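ABC transporter, periplasmic solute-binding protein (Rhizobium meliloti, PDB 4WED) probably binds a solute, perhaps a peptide or a nickel complex, in the periplasm and delivers it to an ABC transporter. Local coordinates at residues A317-G329 against T422-V434. Residues are numbered along the deposited sequence; the frame is centred on the assembly and turned at random.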
ATOM      1  N   ALA A 317      13.449  -5.305  -7.010  1.00 56.06           N
ATOM      2  CA  ALA A 317      13.498  -5.075  -5.573  1.00 59.43           C
ATOM      3  C   ALA A 317      14.799  -5.623  -5.006  1.00 58.58           C
ATOM      4  O   ALA A 317      15.185  -6.764  -5.271  1.00 59.69           O
ATOM      5  CB  ALA A 317      12.309  -5.724  -4.894  1.00 55.70           C
ATOM      6  N   GLY A 318      15.487  -4.768  -4.279  1.00 60.73           N
ATOM      7  CA  GLY A 318      16.543  -5.189  -3.379  1.00 69.65           C
ATOM      8  C   GLY A 318      16.039  -5.367  -1.943  1.00 65.12           C
ATOM      9  O   GLY A 318      16.552  -6.173  -1.208  1.00 76.69           O
ATOM     10  N   ASN A 319      15.043  -4.603  -1.546  1.00 61.34           N
ATOM     11  CA  ASN A 319      14.549  -4.611  -0.164  1.00 59.78           C
ATOM     12  C   ASN A 319      13.113  -5.071  -0.128  1.00 60.07           C
ATOM     13  O   ASN A 319      12.371  -4.953  -1.122  1.00 58.01           O
ATOM     14  CB  ASN A 319      14.621  -3.217   0.410  1.00 58.74           C
ATOM     15  CG  ASN A 319      16.027  -2.723   0.490  1.00 61.47           C
ATOM     16  OD1 ASN A 319      16.723  -2.687  -0.513  1.00 75.31           O
ATOM     17  ND2 ASN A 319      16.476  -2.390   1.675  1.00 61.24           N
HETATM   18  N   MSE A 320      12.717  -5.622   1.005  1.00 57.10           N
HETATM   19  CA  MSE A 320      11.348  -6.056   1.153  1.00 58.35           C
HETATM   20  C   MSE A 320      10.421  -4.910   0.953  1.00 53.07           C
HETATM   21  O   MSE A 320       9.307  -5.095   0.473  1.00 53.71           O
HETATM   22  CB  MSE A 320      11.094  -6.641   2.514  1.00 65.84           C
HETATM   23  CG  MSE A 320       9.744  -7.378   2.606  1.00 71.19           C
HETATM   24 SE   MSE A 320       9.503  -7.995   4.511  1.00 90.96          SE
HETATM   25  CE  MSE A 320       7.550  -8.375   4.468  1.00 91.93           C
ATOM     26  N   PHE A 321      10.846  -3.717   1.332  1.00 49.77           N
ATOM     27  CA  PHE A 321      10.006  -2.552   1.200  1.00 49.35           C
ATOM     28  C   PHE A 321      10.760  -1.516   0.416  1.00 52.86           C
ATOM     29  O   PHE A 321      11.952  -1.263   0.698  1.00 54.17           O
ATOM     30  CB  PHE A 321       9.687  -1.980   2.545  1.00 47.57           C
ATOM     31  CG  PHE A 321       8.913  -2.896   3.405  1.00 49.55           C
ATOM     32  CD1 PHE A 321       7.580  -3.219   3.085  1.00 47.73           C
ATOM     33  CD2 PHE A 321       9.477  -3.426   4.558  1.00 47.02           C
ATOM     34  CE1 PHE A 321       6.837  -4.073   3.888  1.00 44.63           C
ATOM     35  CE2 PHE A 321       8.736  -4.264   5.354  1.00 48.62           C
ATOM     36  CZ  PHE A 321       7.409  -4.589   5.024  1.00 48.00           C
ATOM     37  N   SER A 322      10.073  -0.905  -0.551  1.00 52.68           N
ATOM     38  CA  SER A 322      10.678   0.202  -1.304  1.00 55.57           C
ATOM     39  C   SER A 322      10.879   1.413  -0.395  1.00 54.74           C
ATOM     40  O   SER A 322      10.309   1.495   0.699  1.00 54.13           O
ATOM     41  CB  SER A 322       9.844   0.580  -2.547  1.00 56.10           C
ATOM     42  OG  SER A 322       8.877   1.580  -2.247  1.00 59.03           O
ATOM     43  N   ALA A 323      11.687   2.347  -0.883  1.00 57.22           N
ATOM     44  CA  ALA A 323      12.061   3.598  -0.169  1.00 56.18           C
ATOM     45  C   ALA A 323      10.875   4.557   0.040  1.00 55.61           C
ATOM     46  O   ALA A 323      10.904   5.428   0.900  1.00 60.10           O
ATOM     47  CB  ALA A 323      13.174   4.293  -0.962  1.00 59.24           C
ATOM     48  N   ALA A 324       9.829   4.385  -0.767  1.00 53.54           N
ATOM     49  CA  ALA A 324       8.585   5.097  -0.602  1.00 52.93           C
ATOM     50  C   ALA A 324       7.965   4.854   0.790  1.00 54.08           C
ATOM     51  O   ALA A 324       7.207   5.703   1.287  1.00 58.17           O
ATOM     52  CB  ALA A 324       7.595   4.682  -1.704  1.00 50.29           C
ATOM     53  N   LEU A 325       8.255   3.709   1.407  1.00 48.79           N
ATOM     54  CA  LEU A 325       7.686   3.406   2.724  1.00 50.87           C
ATOM     55  C   LEU A 325       8.505   3.974   3.811  1.00 52.18           C
ATOM     56  O   LEU A 325       9.703   4.176   3.641  1.00 54.72           O
ATOM     57  CB  LEU A 325       7.549   1.903   2.948  1.00 51.57           C
ATOM     58  CG  LEU A 325       6.468   1.407   1.971  1.00 56.97           C
ATOM     59  CD1 LEU A 325       6.790   0.003   1.504  1.00 62.34           C
ATOM     60  CD2 LEU A 325       5.065   1.509   2.579  1.00 54.55           C
ATOM     61  N   PRO A 326       7.858   4.244   4.946  1.00 54.81           N
ATOM     62  CA  PRO A 326       8.612   4.693   6.092  1.00 53.82           C
ATOM     63  C   PRO A 326       9.317   3.492   6.696  1.00 52.43           C
ATOM     64  O   PRO A 326       8.862   2.362   6.530  1.00 50.34           O
ATOM     65  CB  PRO A 326       7.535   5.277   7.028  1.00 55.76           C
ATOM     66  CG  PRO A 326       6.225   4.728   6.563  1.00 56.00           C
ATOM     67  CD  PRO A 326       6.390   4.230   5.163  1.00 54.95           C
ATOM     68  N   TYR A 327      10.442   3.735   7.349  1.00 53.69           N
ATOM     69  CA  TYR A 327      11.155   2.680   8.083  1.00 55.68           C
ATOM     70  C   TYR A 327      11.492   1.494   7.185  1.00 54.49           C
ATOM     71  O   TYR A 327      11.494   0.331   7.617  1.00 56.09           O
ATOM     72  CB  TYR A 327      10.344   2.240   9.331  1.00 57.26           C
ATOM     73  CG  TYR A 327       9.891   3.438  10.171  1.00 59.79           C
ATOM     74  CD1 TYR A 327      10.810   4.226  10.890  1.00 62.88           C
ATOM     75  CD2 TYR A 327       8.553   3.802  10.197  1.00 63.58           C
ATOM     76  CE1 TYR A 327      10.388   5.326  11.620  1.00 64.72           C
ATOM     77  CE2 TYR A 327       8.102   4.888  10.924  1.00 64.64           C
ATOM     78  CZ  TYR A 327       9.008   5.652  11.626  1.00 69.31           C
ATOM     79  OH  TYR A 327       8.489   6.732  12.310  1.00 68.24           O
ATOM     80  N   ALA A 328      11.798   1.792   5.933  1.00 52.99           N
ATOM     81  CA  ALA A 328      12.010   0.739   4.962  1.00 54.58           C
ATOM     82  C   ALA A 328      13.412   0.112   5.033  1.00 56.98           C
ATOM     83  O   ALA A 328      13.659  -0.934   4.461  1.00 62.38           O
ATOM     84  CB  ALA A 328      11.721   1.293   3.571  1.00 58.37           C
ATOM     85  N   GLY A 329      14.327   0.766   5.740  1.00 60.12           N
ATOM     86  CA  GLY A 329      15.630   0.217   6.055  1.00 58.20           C
ATOM     87  C   GLY A 329      16.708   0.838   5.222  1.00 60.17           C
ATOM     88  O   GLY A 329      16.469   1.570   4.279  1.00 61.68           O
ATOM     89  N   THR A 422       3.226  -7.718  -0.549  1.00 53.07           N
ATOM     90  CA  THR A 422       3.050  -6.938   0.647  1.00 50.78           C
ATOM     91  C   THR A 422       1.744  -6.141   0.619  1.00 51.77           C
ATOM     92  O   THR A 422       1.100  -5.971  -0.397  1.00 54.33           O
ATOM     93  CB  THR A 422       4.263  -6.002   0.973  1.00 52.31           C
ATOM     94  OG1 THR A 422       4.520  -5.051  -0.081  1.00 51.12           O
ATOM     95  CG2 THR A 422       5.507  -6.822   1.229  1.00 52.53           C
ATOM     96  N   TYR A 423       1.358  -5.669   1.781  1.00 51.93           N
ATOM     97  CA  TYR A 423       0.114  -4.975   1.944  1.00 54.48           C
ATOM     98  C   TYR A 423       0.158  -3.587   1.298  1.00 51.48           C
ATOM     99  O   TYR A 423      -0.888  -3.114   0.792  1.00 53.47           O
ATOM    100  CB  TYR A 423      -0.228  -4.866   3.435  1.00 56.99           C
ATOM    101  CG  TYR A 423      -0.650  -6.162   4.113  1.00 62.82           C
ATOM    102  CD1 TYR A 423      -0.754  -7.332   3.408  1.00 68.21           C
ATOM    103  CD2 TYR A 423      -1.003  -6.188   5.466  1.00 66.23           C
ATOM    104  CE1 TYR A 423      -1.163  -8.497   4.021  1.00 72.63           C
ATOM    105  CE2 TYR A 423      -1.449  -7.355   6.073  1.00 68.41           C
ATOM    106  CZ  TYR A 423      -1.511  -8.509   5.334  1.00 71.82           C
ATOM    107  OH  TYR A 423      -1.914  -9.713   5.851  1.00 75.80           O
ATOM    108  N   GLY A 424       1.320  -2.928   1.326  1.00 46.38           N
ATOM    109  CA  GLY A 424       1.443  -1.573   0.757  1.00 48.05           C
ATOM    110  C   GLY A 424       1.050  -0.424   1.706  1.00 49.35           C
ATOM    111  O   GLY A 424       0.556  -0.648   2.806  1.00 50.01           O
ATOM    112  N   ALA A 425       1.303   0.817   1.287  1.00 49.95           N
ATOM    113  CA  ALA A 425       0.985   1.981   2.089  1.00 49.82           C
ATOM    114  C   ALA A 425      -0.502   2.008   2.243  1.00 50.56           C
ATOM    115  O   ALA A 425      -1.169   1.661   1.296  1.00 49.57           O
ATOM    116  CB  ALA A 425       1.438   3.237   1.397  1.00 52.27           C
ATOM    117  N   PRO A 426      -1.053   2.423   3.390  1.00 49.41           N
ATOM    118  CA  PRO A 426      -0.344   3.000   4.519  1.00 49.44           C
ATOM    119  C   PRO A 426      -0.164   2.036   5.699  1.00 49.14           C
ATOM    120  O   PRO A 426       0.086   2.481   6.814  1.00 49.92           O
ATOM    121  CB  PRO A 426      -1.303   4.105   4.957  1.00 50.61           C
ATOM    122  CG  PRO A 426      -2.664   3.502   4.715  1.00 49.04           C
ATOM    123  CD  PRO A 426      -2.507   2.562   3.550  1.00 48.19           C
ATOM    124  N   TYR A 427      -0.245   0.737   5.423  1.00 48.91           N
ATOM    125  CA  TYR A 427      -0.186  -0.305   6.416  1.00 48.04           C
ATOM    126  C   TYR A 427       1.263  -0.780   6.729  1.00 49.93           C
ATOM    127  O   TYR A 427       1.474  -1.583   7.640  1.00 50.85           O
ATOM    128  CB  TYR A 427      -0.974  -1.499   5.939  1.00 46.98           C
ATOM    129  CG  TYR A 427      -2.350  -1.197   5.365  1.00 51.17           C
ATOM    130  CD1 TYR A 427      -3.380  -0.693   6.181  1.00 52.38           C
ATOM    131  CD2 TYR A 427      -2.636  -1.427   4.014  1.00 51.52           C
ATOM    132  CE1 TYR A 427      -4.603  -0.382   5.675  1.00 53.65           C
ATOM    133  CE2 TYR A 427      -3.901  -1.131   3.513  1.00 54.56           C
ATOM    134  CZ  TYR A 427      -4.861  -0.601   4.345  1.00 55.19           C
ATOM    135  OH  TYR A 427      -6.124  -0.352   3.877  1.00 59.11           O
ATOM    136  N   ASP A 428       2.245  -0.335   5.976  1.00 50.36           N
ATOM    137  CA  ASP A 428       3.549  -0.997   6.036  1.00 51.87           C
ATOM    138  C   ASP A 428       4.528  -0.034   6.651  1.00 51.17           C
ATOM    139  O   ASP A 428       4.369   1.160   6.490  1.00 52.21           O
ATOM    140  CB  ASP A 428       4.050  -1.417   4.616  1.00 52.69           C
ATOM    141  CG  ASP A 428       3.553  -2.771   4.194  1.00 52.32           C
ATOM    142  OD1 ASP A 428       3.094  -3.511   5.070  1.00 52.25           O
ATOM    143  OD2 ASP A 428       3.548  -3.080   2.983  1.00 52.91           O
ATOM    144  N   PRO A 429       5.585  -0.538   7.284  1.00 52.07           N
ATOM    145  CA  PRO A 429       6.031  -1.945   7.163  1.00 50.61           C
ATOM    146  C   PRO A 429       5.460  -2.896   8.175  1.00 52.31           C
ATOM    147  O   PRO A 429       5.551  -4.114   7.979  1.00 51.66           O
ATOM    148  CB  PRO A 429       7.553  -1.836   7.345  1.00 51.64           C
ATOM    149  CG  PRO A 429       7.751  -0.583   8.129  1.00 52.26           C
ATOM    150  CD  PRO A 429       6.697   0.364   7.665  1.00 52.87           C
ATOM    151  N   PHE A 430       4.838  -2.365   9.235  1.00 55.90           N
ATOM    152  CA  PHE A 430       4.441  -3.226  10.339  1.00 57.73           C
ATOM    153  C   PHE A 430       3.329  -4.187   9.995  1.00 58.06           C
ATOM    154  O   PHE A 430       3.338  -5.323  10.502  1.00 60.94           O
ATOM    155  CB  PHE A 430       4.124  -2.411  11.598  1.00 59.44           C
ATOM    156  CG  PHE A 430       5.354  -1.850  12.268  1.00 61.95           C
ATOM    157  CD1 PHE A 430       6.342  -2.702  12.763  1.00 67.56           C
ATOM    158  CD2 PHE A 430       5.543  -0.472  12.407  1.00 64.43           C
ATOM    159  CE1 PHE A 430       7.499  -2.189  13.389  1.00 69.42           C
ATOM    160  CE2 PHE A 430       6.674   0.051  13.036  1.00 67.24           C
ATOM    161  CZ  PHE A 430       7.668  -0.809  13.519  1.00 68.29           C
ATOM    162  N   GLY A 431       2.395  -3.770   9.132  1.00 56.25           N
ATOM    163  CA  GLY A 431       1.280  -4.646   8.724  1.00 53.33           C
ATOM    164  C   GLY A 431       1.789  -5.933   8.101  1.00 54.89           C
ATOM    165  O   GLY A 431       1.375  -7.013   8.478  1.00 55.85           O
ATOM    166  N   SER A 432       2.729  -5.813   7.167  1.00 54.39           N
ATOM    167  CA  SER A 432       3.259  -6.972   6.460  1.00 56.29           C
ATOM    168  C   SER A 432       4.235  -7.758   7.289  1.00 55.58           C
ATOM    169  O   SER A 432       4.209  -8.984   7.268  1.00 57.42           O
ATOM    170  CB  SER A 432       3.963  -6.541   5.167  1.00 55.43           C
ATOM    171  OG  SER A 432       3.037  -5.941   4.268  1.00 55.94           O
ATOM    172  N   LEU A 433       5.108  -7.055   7.999  1.00 53.65           N
ATOM    173  CA  LEU A 433       6.039  -7.706   8.883  1.00 54.09           C
ATOM    174  C   LEU A 433       5.344  -8.593   9.882  1.00 55.55           C
ATOM    175  O   LEU A 433       5.710  -9.748  10.069  1.00 54.77           O
ATOM    176  CB  LEU A 433       6.845  -6.683   9.670  1.00 55.13           C
ATOM    177  CG  LEU A 433       8.070  -6.172   8.937  1.00 59.64           C
ATOM    178  CD1 LEU A 433       8.887  -5.272   9.855  1.00 61.32           C
ATOM    179  CD2 LEU A 433       8.941  -7.322   8.414  1.00 59.31           C
ATOM    180  N   VAL A 434       4.366  -8.024  10.559  1.00 53.27           N
ATOM    181  CA  VAL A 434       3.670  -8.747  11.566  1.00 57.78           C
ATOM    182  C   VAL A 434       2.853  -9.867  10.930  1.00 60.63           C
ATOM    183  O   VAL A 434       2.948 -11.023  11.355  1.00 63.45           O
ATOM    184  CB  VAL A 434       2.764  -7.796  12.369  1.00 61.60           C
ATOM    185  CG1 VAL A 434       1.730  -8.568  13.175  1.00 61.02           C
ATOM    186  CG2 VAL A 434       3.620  -6.930  13.309  1.00 63.03           C
TER
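The buried seam between the loop that follows strand 315-316 and the turn leading into helix 430-437 centres on Phe321, whose ring packs against Asp428, Pro429 and Ser432. Pro429 CB makes a CH-pi contact over one face, 3.7 Å from the Phe321 centroid, displaced toward the rim. CG of the preceding selenomethionine, Met320, covers the opposite face, and Ser432 CB meets the ring edge in plane. With its CG anti to the carbonyl carbon (chi1 -63°), Phe321 brings CE1 to 3.5 Å from Asp428 CG, ring and carboxylate planes 57° apart. That carboxylate ties the loop to the first turn of the helix: OD1 accepts from Ser432 N and, at 2.6 Å, from Ser432 OG, while OD2 is met from above the carboxylate plane by Gly424 N. Ser432 OG in turn accepts a nearly straight bond from Tyr423 N (175°). In this solute-binding protein of family 5 the contact joins the loops that leave strands 315-316 and 417-421 of one antiparallel sheet for helices 339-348 and 430-437. Met320 runs out extended, its SE 4.0 Å from Leu433 CD2 and its CE beside Thr422 CG2; Thr422 OG1 is hydrogen-bonded to Thr274 N. Leu325 CD2 packs 3.7 Å from Asp428 CB, next to Ala425. Pro429, after a cis peptide, sets CD 3.2 Å from Pro326 O, and Tyr479 of helix 471-485 touches both Phe321 and Pro429.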